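Local coordinates for flavohemoglobin (Malassezia yamatoensis, PDB 6O0A), which binds heme and FAD and is required for nitric oxide resistance, probably as a nitric oxide-detoxifying dioxygenase like related flavohemoglobins, at residues I238-H243 with I249-E254; V177-T180 with V186-M189; D114-V119 with N156-L161. All coordinates share one frame; numbering follows the deposited sequence. Where two conformers were deposited one is given.

Interaction 1 of 3, residues I238-H243 with I249-E254. With FAD (flavin-adenine dinucleotide), chain B.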
loop_
_atom_site.group_PDB
_atom_site.type_symbol
_atom_site.label_atom_id
_atom_site.label_comp_id
_atom_site.label_asym_id
_atom_site.label_seq_id
_atom_site.Cartn_x
_atom_site.Cartn_y
_atom_site.Cartn_z
ATOM N N ILE A 238 -3.012 -13.367 -6.657
ATOM C CA ILE A 238 -3.908 -13.110 -5.540
ATOM C C ILE A 238 -3.889 -14.315 -4.607
ATOM O O ILE A 238 -4.213 -15.434 -5.018
ATOM C CB ILE A 238 -5.332 -12.822 -6.036
ATOM C CG1 ILE A 238 -5.339 -11.623 -6.995
ATOM C CG2 ILE A 238 -6.290 -12.598 -4.840
ATOM C CD1 ILE A 238 -6.752 -11.261 -7.546
ATOM N N LYS A 239 -3.546 -14.077 -3.347
ATOM C CA LYS A 239 -3.643 -15.094 -2.313
ATOM C C LYS A 239 -5.015 -15.022 -1.661
ATOM O O LYS A 239 -5.482 -13.932 -1.307
ATOM C CB LYS A 239 -2.560 -14.890 -1.260
ATOM C CG LYS A 239 -2.578 -15.933 -0.164
ATOM C CD LYS A 239 -1.321 -15.843 0.667
ATOM C CE LYS A 239 -1.255 -16.994 1.664
ATOM N NZ LYS A 239 0.119 -17.136 2.215
ATOM N N LEU A 240 -5.644 -16.182 -1.479
ATOM C CA LEU A 240 -6.963 -16.216 -0.853
ATOM C C LEU A 240 -6.862 -15.819 0.611
ATOM O O LEU A 240 -6.053 -16.370 1.365
ATOM C CB LEU A 240 -7.579 -17.615 -0.985
ATOM C CG LEU A 240 -8.979 -17.753 -0.387
ATOM C CD1 LEU A 240 -9.925 -16.831 -1.150
ATOM C CD2 LEU A 240 -9.467 -19.206 -0.416
ATOM N N ASP A 241 -7.677 -14.837 1.016
ATOM C CA ASP A 241 -7.872 -14.554 2.425
ATOM C C ASP A 241 -9.191 -15.200 2.818
ATOM O O ASP A 241 -10.252 -14.718 2.396
ATOM C CB ASP A 241 -7.900 -13.048 2.689
ATOM C CG ASP A 241 -8.067 -12.701 4.175
ATOM O OD1 ASP A 241 -8.382 -13.603 4.986
ATOM O OD2 ASP A 241 -7.895 -11.509 4.528
ATOM N N PRO A 242 -9.175 -16.290 3.586
ATOM C CA PRO A 242 -10.429 -16.989 3.920
ATOM C C PRO A 242 -11.389 -16.147 4.727
ATOM O O PRO A 242 -12.577 -16.477 4.785
ATOM C CB PRO A 242 -9.958 -18.205 4.731
ATOM C CG PRO A 242 -8.501 -18.316 4.485
ATOM C CD PRO A 242 -7.989 -16.957 4.139
ATOM N N HIS A 243 -10.908 -15.076 5.353
ATOM C CA HIS A 243 -11.753 -14.187 6.136
ATOM C C HIS A 243 -11.980 -12.848 5.454
ATOM O O HIS A 243 -12.537 -11.931 6.070
ATOM C CB HIS A 243 -11.146 -13.988 7.520
ATOM C CG HIS A 243 -11.044 -15.258 8.304
ATOM N ND1 HIS A 243 -12.153 -15.915 8.795
ATOM C CD2 HIS A 243 -9.972 -16.013 8.642
ATOM C CE1 HIS A 243 -11.763 -17.013 9.420
ATOM N NE2 HIS A 243 -10.448 -17.093 9.347
ATOM N N ILE A 249 -13.983 -13.708 -4.484
ATOM C CA ILE A 249 -14.671 -13.246 -5.683
ATOM C C ILE A 249 -13.700 -13.105 -6.849
ATOM O O ILE A 249 -13.985 -13.564 -7.962
ATOM C CB ILE A 249 -15.432 -11.941 -5.371
ATOM C CG1 ILE A 249 -16.602 -12.266 -4.434
ATOM C CG2 ILE A 249 -15.945 -11.306 -6.659
ATOM C CD1 ILE A 249 -17.319 -11.057 -3.860
ATOM N N PHE A 250 -12.527 -12.507 -6.613
ATOM C CA PHE A 250 -11.540 -12.381 -7.680
ATOM C C PHE A 250 -11.070 -13.756 -8.161
ATOM O O PHE A 250 -10.928 -13.981 -9.363
ATOM C CB PHE A 250 -10.336 -11.559 -7.206
ATOM C CG PHE A 250 -10.642 -10.115 -6.929
ATOM C CD1 PHE A 250 -11.322 -9.334 -7.856
ATOM C CD2 PHE A 250 -10.200 -9.520 -5.748
ATOM C CE1 PHE A 250 -11.581 -7.984 -7.598
ATOM C CE2 PHE A 250 -10.470 -8.182 -5.479
ATOM C CZ PHE A 250 -11.154 -7.414 -6.400
ATOM N N GLN A 251 -10.832 -14.691 -7.236
ATOM C CA GLN A 251 -10.312 -15.991 -7.658
ATOM C C GLN A 251 -11.351 -16.839 -8.361
ATOM O O GLN A 251 -10.990 -17.815 -9.024
ATOM C CB GLN A 251 -9.765 -16.785 -6.469
ATOM C CG GLN A 251 -8.525 -16.209 -5.842
ATOM C CD GLN A 251 -7.870 -17.209 -4.919
ATOM O OE1 GLN A 251 -8.507 -18.180 -4.486
ATOM N NE2 GLN A 251 -6.580 -16.996 -4.627
ATOM N N ASN A 252 -12.632 -16.519 -8.232
ATOM C CA ASN A 252 -13.639 -17.323 -8.896
ATOM C C ASN A 252 -14.089 -16.724 -10.222
ATOM O O ASN A 252 -15.046 -17.219 -10.814
ATOM C CB ASN A 252 -14.814 -17.564 -7.955
ATOM C CG ASN A 252 -14.536 -18.698 -6.985
ATOM O OD1 ASN A 252 -14.993 -19.823 -7.184
ATOM N ND2 ASN A 252 -13.738 -18.419 -5.956
ATOM N N GLN A 253 -13.399 -15.700 -10.716
ATOM C CA GLN A 253 -13.685 -15.174 -12.044
ATOM C C GLN A 253 -13.226 -16.155 -13.112
ATOM O O GLN A 253 -12.135 -16.725 -13.027
ATOM C CB GLN A 253 -12.973 -13.837 -12.247
ATOM C CG GLN A 253 -13.329 -12.788 -11.231
ATOM C CD GLN A 253 -14.774 -12.327 -11.354
ATOM O OE1 GLN A 253 -15.247 -12.001 -12.445
ATOM N NE2 GLN A 253 -15.485 -12.321 -10.242
ATOM N N GLU A 254 -14.053 -16.345 -14.131
ATOM C CA GLU A 254 -13.679 -17.229 -15.221
ATOM C C GLU A 254 -12.929 -16.457 -16.298
ATOM O O GLU A 254 -13.091 -15.243 -16.442
ATOM C CB GLU A 254 -14.915 -17.902 -15.812
ATOM C CG GLU A 254 -15.680 -18.716 -14.780
ATOM C CD GLU A 254 -16.678 -19.669 -15.399
ATOM O OE1 GLU A 254 -17.603 -19.200 -16.100
ATOM O OE2 GLU A 254 -16.530 -20.891 -15.185
HETATM P PA FAD B . -10.726 -8.028 3.209
HETATM O O1A FAD B . -12.179 -8.157 2.943
HETATM O O2A FAD B . -10.121 -6.692 2.874
HETATM O O5B FAD B . -10.427 -8.366 4.740
HETATM C C5B FAD B . -9.121 -8.114 5.291
HETATM C C4B FAD B . -9.209 -8.476 6.752
HETATM O O4B FAD B . -10.235 -7.668 7.374
HETATM C C3B FAD B . -9.629 -9.906 7.037
HETATM O O3B FAD B . -8.526 -10.810 7.007
HETATM C C2B FAD B . -10.210 -9.792 8.449
HETATM O O2B FAD B . -9.192 -9.832 9.443
HETATM C C1B FAD B . -10.853 -8.399 8.421
HETATM N N9A FAD B . -12.293 -8.421 8.186
HETATM C C8A FAD B . -12.924 -8.717 7.008
HETATM N N7A FAD B . -14.232 -8.732 7.092
HETATM C C5A FAD B . -14.478 -8.430 8.422
HETATM C C6A FAD B . -15.667 -8.360 9.170
HETATM N N6A FAD B . -16.883 -8.572 8.651
HETATM N N1A FAD B . -15.564 -8.084 10.490
HETATM C C2A FAD B . -14.350 -7.881 11.012
HETATM N N3A FAD B . -13.157 -7.930 10.407
HETATM C C4A FAD B . -13.292 -8.219 9.108
HETATM N N1 FAD B . -2.529 -9.283 -1.878
HETATM C C2 FAD B . -2.136 -10.332 -2.661
HETATM O O2 FAD B . -2.624 -11.463 -2.528
HETATM N N3 FAD B . -1.163 -10.129 -3.635
HETATM C C4 FAD B . -0.533 -8.929 -3.912
HETATM O O4 FAD B . 0.299 -8.851 -4.816
HETATM C C4X FAD B . -0.958 -7.828 -3.081
HETATM N N5 FAD B . -0.410 -6.657 -3.278
HETATM C C5X FAD B . -0.824 -5.599 -2.475
HETATM C C6 FAD B . -0.239 -4.345 -2.660
HETATM C C7 FAD B . -0.627 -3.251 -1.892
HETATM C C7M FAD B . 0.053 -1.919 -2.090
HETATM C C8 FAD B . -1.637 -3.406 -0.928
HETATM C C8M FAD B . -2.111 -2.239 -0.104
HETATM C C9 FAD B . -2.213 -4.657 -0.733
HETATM C C9A FAD B . -1.809 -5.755 -1.486
HETATM N N10 FAD B . -2.372 -7.038 -1.302
HETATM C C10 FAD B . -1.965 -8.098 -2.084
HETATM C "C1'" FAD B . -3.466 -7.247 -0.340
HETATM C "C2'" FAD B . -4.840 -7.033 -0.966
HETATM O "O2'" FAD B . -4.967 -5.674 -1.383
HETATM C "C3'" FAD B . -5.978 -7.389 -0.004
HETATM O "O3'" FAD B . -5.796 -6.682 1.221
HETATM C "C4'" FAD B . -6.072 -8.884 0.299
HETATM O "O4'" FAD B . -6.097 -9.601 -0.937
HETATM C "C5'" FAD B . -7.278 -9.236 1.147
HETATM O "O5'" FAD B . -8.474 -8.838 0.437
HETATM P P FAD B . -9.858 -9.483 0.903
HETATM O O1P FAD B . -9.968 -10.953 0.694
HETATM O O2P FAD B . -10.941 -8.724 0.188
HETATM O O3P FAD B . -9.938 -9.192 2.467
#

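Interaction 2 of 3, residues V177-T180 with V186-M189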
loop_
_atom_site.group_PDB
_atom_site.type_symbol
_atom_site.label_atom_id
_atom_site.label_comp_id
_atom_site.label_asym_id
_atom_site.label_seq_id
_atom_site.Cartn_x
_atom_site.Cartn_y
_atom_site.Cartn_z
ATOM N N VAL A 177 -7.641 -12.991 -19.301
ATOM C CA VAL A 177 -7.231 -13.836 -20.420
ATOM C C VAL A 177 -6.482 -15.088 -19.985
ATOM O O VAL A 177 -6.413 -16.047 -20.772
ATOM C CB VAL A 177 -6.397 -13.051 -21.459
ATOM C CG1 VAL A 177 -7.204 -11.871 -22.024
ATOM C CG2 VAL A 177 -5.069 -12.574 -20.858
ATOM N N LYS A 178 -5.919 -15.118 -18.778
ATOM C CA LYS A 178 -5.219 -16.306 -18.304
ATOM C C LYS A 178 -5.332 -16.389 -16.788
ATOM O O LYS A 178 -5.161 -15.391 -16.084
ATOM C CB LYS A 178 -3.745 -16.308 -18.724
ATOM C CG LYS A 178 -3.051 -17.641 -18.496
ATOM C CD LYS A 178 -1.607 -17.610 -18.987
ATOM C CE LYS A 178 -0.983 -19.000 -18.935
ATOM N NZ LYS A 178 0.431 -18.970 -19.380
ATOM N N ARG A 179 -5.600 -17.595 -16.294
ATOM C CA ARG A 179 -5.805 -17.830 -14.870
ATOM C C ARG A 179 -5.128 -19.144 -14.507
ATOM O O ARG A 179 -5.467 -20.187 -15.069
ATOM C CB ARG A 179 -7.305 -17.875 -14.561
ATOM C CG ARG A 179 -7.653 -18.057 -13.114
ATOM C CD ARG A 179 -9.038 -18.669 -12.985
ATOM N NE ARG A 179 -9.381 -18.829 -11.580
ATOM C CZ ARG A 179 -9.099 -19.913 -10.869
ATOM N NH1 ARG A 179 -8.476 -20.946 -11.431
ATOM N NH2 ARG A 179 -9.440 -19.963 -9.593
ATOM N N THR A 180 -4.175 -19.099 -13.578
ATOM C CA THR A 180 -3.405 -20.282 -13.202
ATOM C C THR A 180 -3.380 -20.413 -11.685
ATOM O O THR A 180 -2.928 -19.499 -10.997
ATOM C CB THR A 180 -1.966 -20.198 -13.725
ATOM O OG1 THR A 180 -1.964 -19.879 -15.125
ATOM C CG2 THR A 180 -1.258 -21.527 -13.509
ATOM N N VAL A 186 -3.054 -19.532 -4.142
ATOM C CA VAL A 186 -2.671 -18.366 -4.935
ATOM C C VAL A 186 -3.050 -18.599 -6.390
ATOM O O VAL A 186 -2.741 -19.655 -6.959
ATOM C CB VAL A 186 -1.165 -18.065 -4.811
ATOM C CG1 VAL A 186 -0.787 -16.938 -5.747
ATOM C CG2 VAL A 186 -0.827 -17.705 -3.363
ATOM N N VAL A 187 -3.691 -17.601 -7.001
ATOM C CA VAL A 187 -4.088 -17.643 -8.405
ATOM C C VAL A 187 -3.385 -16.502 -9.138
ATOM O O VAL A 187 -3.508 -15.333 -8.751
ATOM C CB VAL A 187 -5.616 -17.561 -8.561
ATOM C CG1 VAL A 187 -6.004 -17.599 -10.032
ATOM C CG2 VAL A 187 -6.281 -18.709 -7.798
ATOM N N ASP A 188 -2.639 -16.862 -10.181
ATOM C CA ASP A 188 -1.876 -15.946 -11.025
ATOM C C ASP A 188 -2.745 -15.560 -12.221
ATOM O O ASP A 188 -3.145 -16.430 -13.011
ATOM C CB ASP A 188 -0.587 -16.673 -11.445
ATOM C CG ASP A 188 0.340 -15.837 -12.319
ATOM O OD1 ASP A 188 0.051 -14.653 -12.573
ATOM O OD2 ASP A 188 1.386 -16.387 -12.758
ATOM N N MET A 189 -3.089 -14.267 -12.325
ATOM C CA MET A 189 -4.121 -13.796 -13.253
ATOM C C MET A 189 -3.540 -12.771 -14.217
ATOM O O MET A 189 -2.855 -11.838 -13.791
ATOM C CB MET A 189 -5.280 -13.180 -12.465
ATOM C CG MET A 189 -5.820 -14.163 -11.427
ATOM S SD MET A 189 -7.174 -13.452 -10.453
ATOM C CE MET A 189 -8.457 -13.387 -11.694
HETATM O O HOH W 1 -1.947 -17.199 -15.309
#

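Interaction 3 of 3, residues D114-V119 with N156-L161. With HEM (protoporphyrin IX containing Fe), chain C.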
loop_
_atom_site.group_PDB
_atom_site.type_symbol
_atom_site.label_atom_id
_atom_site.label_comp_id
_atom_site.label_asym_id
_atom_site.label_seq_id
_atom_site.Cartn_x
_atom_site.Cartn_y
_atom_site.Cartn_z
ATOM N N ASP A 114 -12.819 17.498 -4.844
ATOM C CA ASP A 114 -14.038 17.976 -4.194
ATOM C C ASP A 114 -14.440 17.118 -3.007
ATOM O O ASP A 114 -15.135 17.606 -2.104
ATOM C CB ASP A 114 -15.196 18.023 -5.198
ATOM C CG ASP A 114 -15.088 19.187 -6.160
ATOM O OD1 ASP A 114 -14.171 20.020 -5.994
ATOM O OD2 ASP A 114 -15.922 19.263 -7.088
ATOM N N GLU A 115 -14.029 15.845 -2.982
ATOM C CA GLU A 115 -14.472 14.996 -1.883
ATOM C C GLU A 115 -13.776 15.317 -0.567
ATOM O O GLU A 115 -14.222 14.835 0.478
ATOM C CB GLU A 115 -14.292 13.519 -2.236
ATOM C CG GLU A 115 -15.068 13.094 -3.486
ATOM C CD GLU A 115 -16.581 13.060 -3.292
ATOM O OE1 GLU A 115 -17.089 13.448 -2.212
ATOM O OE2 GLU A 115 -17.276 12.626 -4.234
ATOM N N TYR A 116 -12.706 16.116 -0.577
ATOM C CA TYR A 116 -12.132 16.523 0.698
ATOM C C TYR A 116 -13.104 17.399 1.470
ATOM O O TYR A 116 -13.075 17.416 2.703
ATOM C CB TYR A 116 -10.800 17.236 0.481
ATOM C CG TYR A 116 -9.682 16.268 0.119
ATOM C CD1 TYR A 116 -9.459 15.897 -1.200
ATOM C CD2 TYR A 116 -8.870 15.721 1.102
ATOM C CE1 TYR A 116 -8.434 15.012 -1.536
ATOM C CE2 TYR A 116 -7.852 14.844 0.787
ATOM C CZ TYR A 116 -7.640 14.494 -0.536
ATOM O OH TYR A 116 -6.629 13.619 -0.850
ATOM N N ASP A 117 -13.982 18.119 0.762
ATOM C CA ASP A 117 -15.045 18.871 1.428
ATOM C C ASP A 117 -16.042 17.932 2.102
ATOM O O ASP A 117 -16.549 18.227 3.193
ATOM C CB ASP A 117 -15.782 19.754 0.421
ATOM C CG ASP A 117 -14.900 20.842 -0.171
ATOM O OD1 ASP A 117 -14.066 21.414 0.557
ATOM O OD2 ASP A 117 -15.060 21.141 -1.373
ATOM N N THR A 118 -16.341 16.805 1.452
ATOM C CA THR A 118 -17.241 15.806 2.026
ATOM C C THR A 118 -16.684 15.245 3.325
ATOM O O THR A 118 -17.381 15.184 4.345
ATOM C CB THR A 118 -17.459 14.678 1.018
ATOM O OG1 THR A 118 -17.847 15.239 -0.246
ATOM C CG2 THR A 118 -18.537 13.721 1.523
ATOM N N VAL A 119 -15.422 14.819 3.304
ATOM C CA VAL A 119 -14.814 14.266 4.504
ATOM C C VAL A 119 -14.733 15.320 5.596
ATOM O O VAL A 119 -15.003 15.029 6.766
ATOM C CB VAL A 119 -13.447 13.645 4.169
ATOM C CG1 VAL A 119 -12.576 13.517 5.410
ATOM C CG2 VAL A 119 -13.696 12.276 3.569
ATOM N N ASN A 156 -2.549 18.391 -4.057
ATOM C CA ASN A 156 -1.460 18.774 -4.948
ATOM C C ASN A 156 -0.676 17.559 -5.424
ATOM O O ASN A 156 -0.336 17.458 -6.609
ATOM C CB ASN A 156 -0.535 19.767 -4.248
ATOM C CG ASN A 156 -1.161 21.145 -4.129
ATOM O OD1 ASN A 156 -2.109 21.464 -4.849
ATOM N ND2 ASN A 156 -0.632 21.972 -3.228
ATOM N N LEU A 157 -0.378 16.628 -4.514
ATOM C CA LEU A 157 0.331 15.413 -4.909
ATOM C C LEU A 157 -0.504 14.577 -5.869
ATOM O O LEU A 157 0.016 14.043 -6.856
ATOM C CB LEU A 157 0.702 14.588 -3.674
ATOM C CG LEU A 157 1.782 15.166 -2.757
ATOM C CD1 LEU A 157 1.945 14.331 -1.497
ATOM C CD2 LEU A 157 3.108 15.270 -3.500
ATOM N N GLU A 158 -1.803 14.455 -5.595
ATOM C CA GLU A 158 -2.662 13.626 -6.428
ATOM C C GLU A 158 -2.830 14.232 -7.815
ATOM O O GLU A 158 -2.845 13.509 -8.818
ATOM C CB GLU A 158 -4.005 13.426 -5.719
ATOM C CG GLU A 158 -3.879 12.429 -4.568
ATOM C CD GLU A 158 -4.776 12.706 -3.377
ATOM O OE1 GLU A 158 -5.786 13.435 -3.510
ATOM O OE2 GLU A 158 -4.457 12.165 -2.298
ATOM N N ARG A 159 -2.924 15.562 -7.894
ATOM C CA ARG A 159 -2.995 16.220 -9.193
ATOM C C ARG A 159 -1.772 15.894 -10.043
ATOM O O ARG A 159 -1.896 15.612 -11.243
ATOM C CB ARG A 159 -3.133 17.733 -9.007
ATOM C CG ARG A 159 -3.093 18.492 -10.306
ATOM C CD ARG A 159 -3.189 19.991 -10.088
ATOM N NE ARG A 159 -4.366 20.352 -9.305
ATOM C CZ ARG A 159 -4.324 20.835 -8.070
ATOM N NH1 ARG A 159 -3.153 21.033 -7.475
ATOM N NH2 ARG A 159 -5.453 21.134 -7.437
ATOM N N LYS A 160 -0.585 15.907 -9.438
ATOM C CA LYS A 160 0.628 15.579 -10.182
ATOM C C LYS A 160 0.625 14.125 -10.638
ATOM O O LYS A 160 1.106 13.810 -11.737
ATOM C CB LYS A 160 1.862 15.869 -9.327
ATOM C CG LYS A 160 2.053 17.348 -8.994
ATOM C CD LYS A 160 3.319 17.573 -8.174
ATOM C CE LYS A 160 3.540 19.045 -7.883
ATOM N NZ LYS A 160 3.680 19.832 -9.144
ATOM N N LEU A 161 0.112 13.221 -9.799
ATOM C CA LEU A 161 0.046 11.810 -10.177
ATOM C C LEU A 161 -0.885 11.610 -11.364
ATOM O O LEU A 161 -0.563 10.874 -12.305
ATOM C CB LEU A 161 -0.411 10.960 -8.988
ATOM C CG LEU A 161 0.557 10.841 -7.808
ATOM C CD1 LEU A 161 -0.111 10.246 -6.593
ATOM C CD2 LEU A 161 1.750 9.980 -8.220
HETATM C CHA HEM C . -7.105 5.525 2.665
HETATM C CHB HEM C . -5.890 9.674 4.925
HETATM C CHC HEM C . -9.334 12.025 2.443
HETATM C CHD HEM C . -10.949 7.790 0.714
HETATM C C1A HEM C . -6.463 6.446 3.474
HETATM C C2A HEM C . -5.346 6.177 4.353
HETATM C C3A HEM C . -5.009 7.318 4.968
HETATM C C4A HEM C . -5.915 8.356 4.518
HETATM C CMA HEM C . -3.879 7.519 5.997
HETATM C CAA HEM C . -4.653 4.807 4.511
HETATM C CBA HEM C . -3.558 4.791 3.447
HETATM C CGA HEM C . -2.859 3.453 3.448
HETATM O O1A HEM C . -3.555 2.408 3.397
HETATM O O2A HEM C . -1.606 3.428 3.497
HETATM C C1B HEM C . -6.707 10.680 4.447
HETATM C C2B HEM C . -6.664 12.075 4.841
HETATM C C3B HEM C . -7.631 12.727 4.166
HETATM C C4B HEM C . -8.296 11.763 3.309
HETATM C CMB HEM C . -5.671 12.626 5.884
HETATM C CAB HEM C . -8.012 14.229 4.201
HETATM C CBB HEM C . -7.239 15.204 4.705
HETATM C C1C HEM C . -10.089 11.070 1.794
HETATM C C2C HEM C . -11.287 11.331 1.038
HETATM C C3C HEM C . -11.744 10.163 0.549
HETATM C C4C HEM C . -10.844 9.128 1.006
HETATM C CMC HEM C . -11.861 12.753 0.841
HETATM C CAC HEM C . -13.008 9.857 -0.299
HETATM C CBC HEM C . -14.121 10.612 -0.238
HETATM C C1D HEM C . -10.039 6.826 1.093
HETATM C C2D HEM C . -10.152 5.417 0.763
HETATM C C3D HEM C . -9.112 4.784 1.302
HETATM C C4D HEM C . -8.284 5.763 1.988
HETATM C CMD HEM C . -11.309 4.801 -0.056
HETATM C CAD HEM C . -8.838 3.268 1.203
HETATM C CBD HEM C . -9.096 2.655 2.576
HETATM C CGD HEM C . -10.572 2.434 2.819
HETATM O O1D HEM C . -11.262 1.857 1.936
HETATM O O2D HEM C . -11.061 2.817 3.918
HETATM N NA HEM C . -6.783 7.789 3.601
HETATM N NB HEM C . -7.711 10.528 3.517
HETATM N NC HEM C . -9.834 9.713 1.754
HETATM N ND HEM C . -8.884 7.005 1.829
HETATM FE FE HEM C . -8.131 8.817 2.467
#

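Interaction 1 of 3, residues I238-H243 with I249-E254
Gln251, in the last turn of helix 246-251, reaches back to Ile238 and Leu240 at the end of strand 234-239. Its CB points at the strand, and chi1 of -68° sets CG anti to the carbonyl carbon; from there the chain runs extended. CG lies at the margin of contact, 4.4 Å from Ile238 CG2, and CD comes near Leu240 CB. The amide then divides its work. OE1 sits against aliphatic carbon, 3.7 Å from Leu240 CB and slightly farther from CD1, with the two side chains crossing at about a right angle. NE2 donates to Ile238 O over 2.9 Å; the carbonyl lies in the amide plane of Gln251, but the donor stands above the carbonyl plane and the bond is bent to 138° at the hydrogen. NE2 also donates to Asp185 O, so two backbone carbonyls hold this buried group. Beside it, the tip of Ile238, CD1, packs 3.6 Å from Phe250 CB and approaches the ring obliquely. At the helix end, Ile249 O accepts from Asn252 N and from Gln253 NE2, which reach it from opposite faces of its plane.

The other side of the strand end serves the cofactor. Lys239 N donates almost straight (176°) to flavin O2, at 2.9 Å. Further on, Asp241 OD2 accepts from ribose O3B of FAD at 2.7 Å, while OD1 takes His243 N in an Asx turn that holds the carboxylate in place. Glu245 N and Met246 N, where helix 246-251 begins, also bond FAD. A strand that meets the flavin and passes by a short loop into a helix starting at the cofactor is typical of the FAD-binding barrel of the ferredoxin reductase family.

Interaction 2 of 3, residues V177-T180 with V186-M189
An antiparallel beta hairpin, strands 171-181 and 186-193, brings Thr180 opposite Asp188 as a hydrogen-bonded pair and Arg179 opposite Met189 as a non-hydrogen-bonded one. Thr180 N donates to Asp188 O at 2.9 Å, and Asp188 N returns a bond to Thr180 O at 2.8 Å. CA-H...O contacts flank this pair, Met189 CA meeting Lys178 O at 3.4 Å on the side away from the turn and Val187 CA meeting Thr180 O on the other. Asp188 O has a second donor, a water that also bonds Thr180 OG1; chi1 of -51° sets this hydroxyl beside its own backbone N, near the carbonyl that the N-H meets.

The hairpin is part of the antiparallel sheet of the FAD-binding domain, in which strand 186-193 lies between 171-181 and 234-239. Farther from the turn, Val177 and Lys178 both face Val190, a classic beta bulge.

On the face shared with Met189, Arg179 leans diagonally over Val187 rather than straight across. Its CG, anti to the backbone N (chi1 -178°), touches Val187 CG1 at 3.5 Å. The chain stays extended to NE, and the guanidinium spreads over the valine with CG1 3.9 Å from its plane, beneath its centre, while NH2 bonds Gln251 O. On the other face, beside Thr180, the buried carboxylate of Asp188 forms a salt bridge through OD2 to Arg235.

Interaction 3 of 3, residues D114-V119 with N156-L161
Tyr116 OH donates to Glu158 OE1 at 2.8 Å, linking helix 115-131 to helix 137-163. With His106, whose ND1 bonds Glu158 OE2, this forms the buried tyrosine-glutamate-histidine network known from the proximal heme side of bacterial flavohemoglobins, set in a globin fold. The two side chains come from opposite directions. OE1 receives the hydroxyl on its syn lone pair and lies at the ring edge, near its plane; ring and carboxylate are almost coplanar, 20° apart. Glu158 bends at chi2 (147°), turning OE1 to the hydroxyl; OE2, though only 3.0 Å from Tyr116 OH, has its bond to His106. One carboxylate thereby positions both tyrosine and histidine, and the histidine hydrogen bond would hold it against rotation.

The tyrosine also borders the porphyrin. A heme methyl, CMC, lies over one face of its ring, 4.1 Å above the plane and offset toward the rim, while CE2 reaches vinyl carbon CAB at 3.5 Å. The same methyl meets two more groups of 114-119: Glu115 O stands 3.2 Å from CMC, and Val119 CG2 touches it at 3.3 Å.

In the fold
From the N terminus, interaction 3 comes first: it joins two heme-side helices, 115-131 and 137-163, and closes a largely helical loop of 36 residues. Helix 137-163 then leads into strand 171-181, where interaction 2 closes a beta hairpin. Interaction 1 follows, spanning the short connection from strand 234-239 to helix 246-251, with five residues between its segments. The three loops lie in series; none nests in or crosses another. Interactions 1 and 2 touch, because strands 186-193 and 234-239 are neighbours in one sheet, and together they tie helix 246-251 to the antiparallel sheet of the FAD-binding domain. Interaction 3 stands apart in the heme domain, its centre about 31 Å from that of interaction 1.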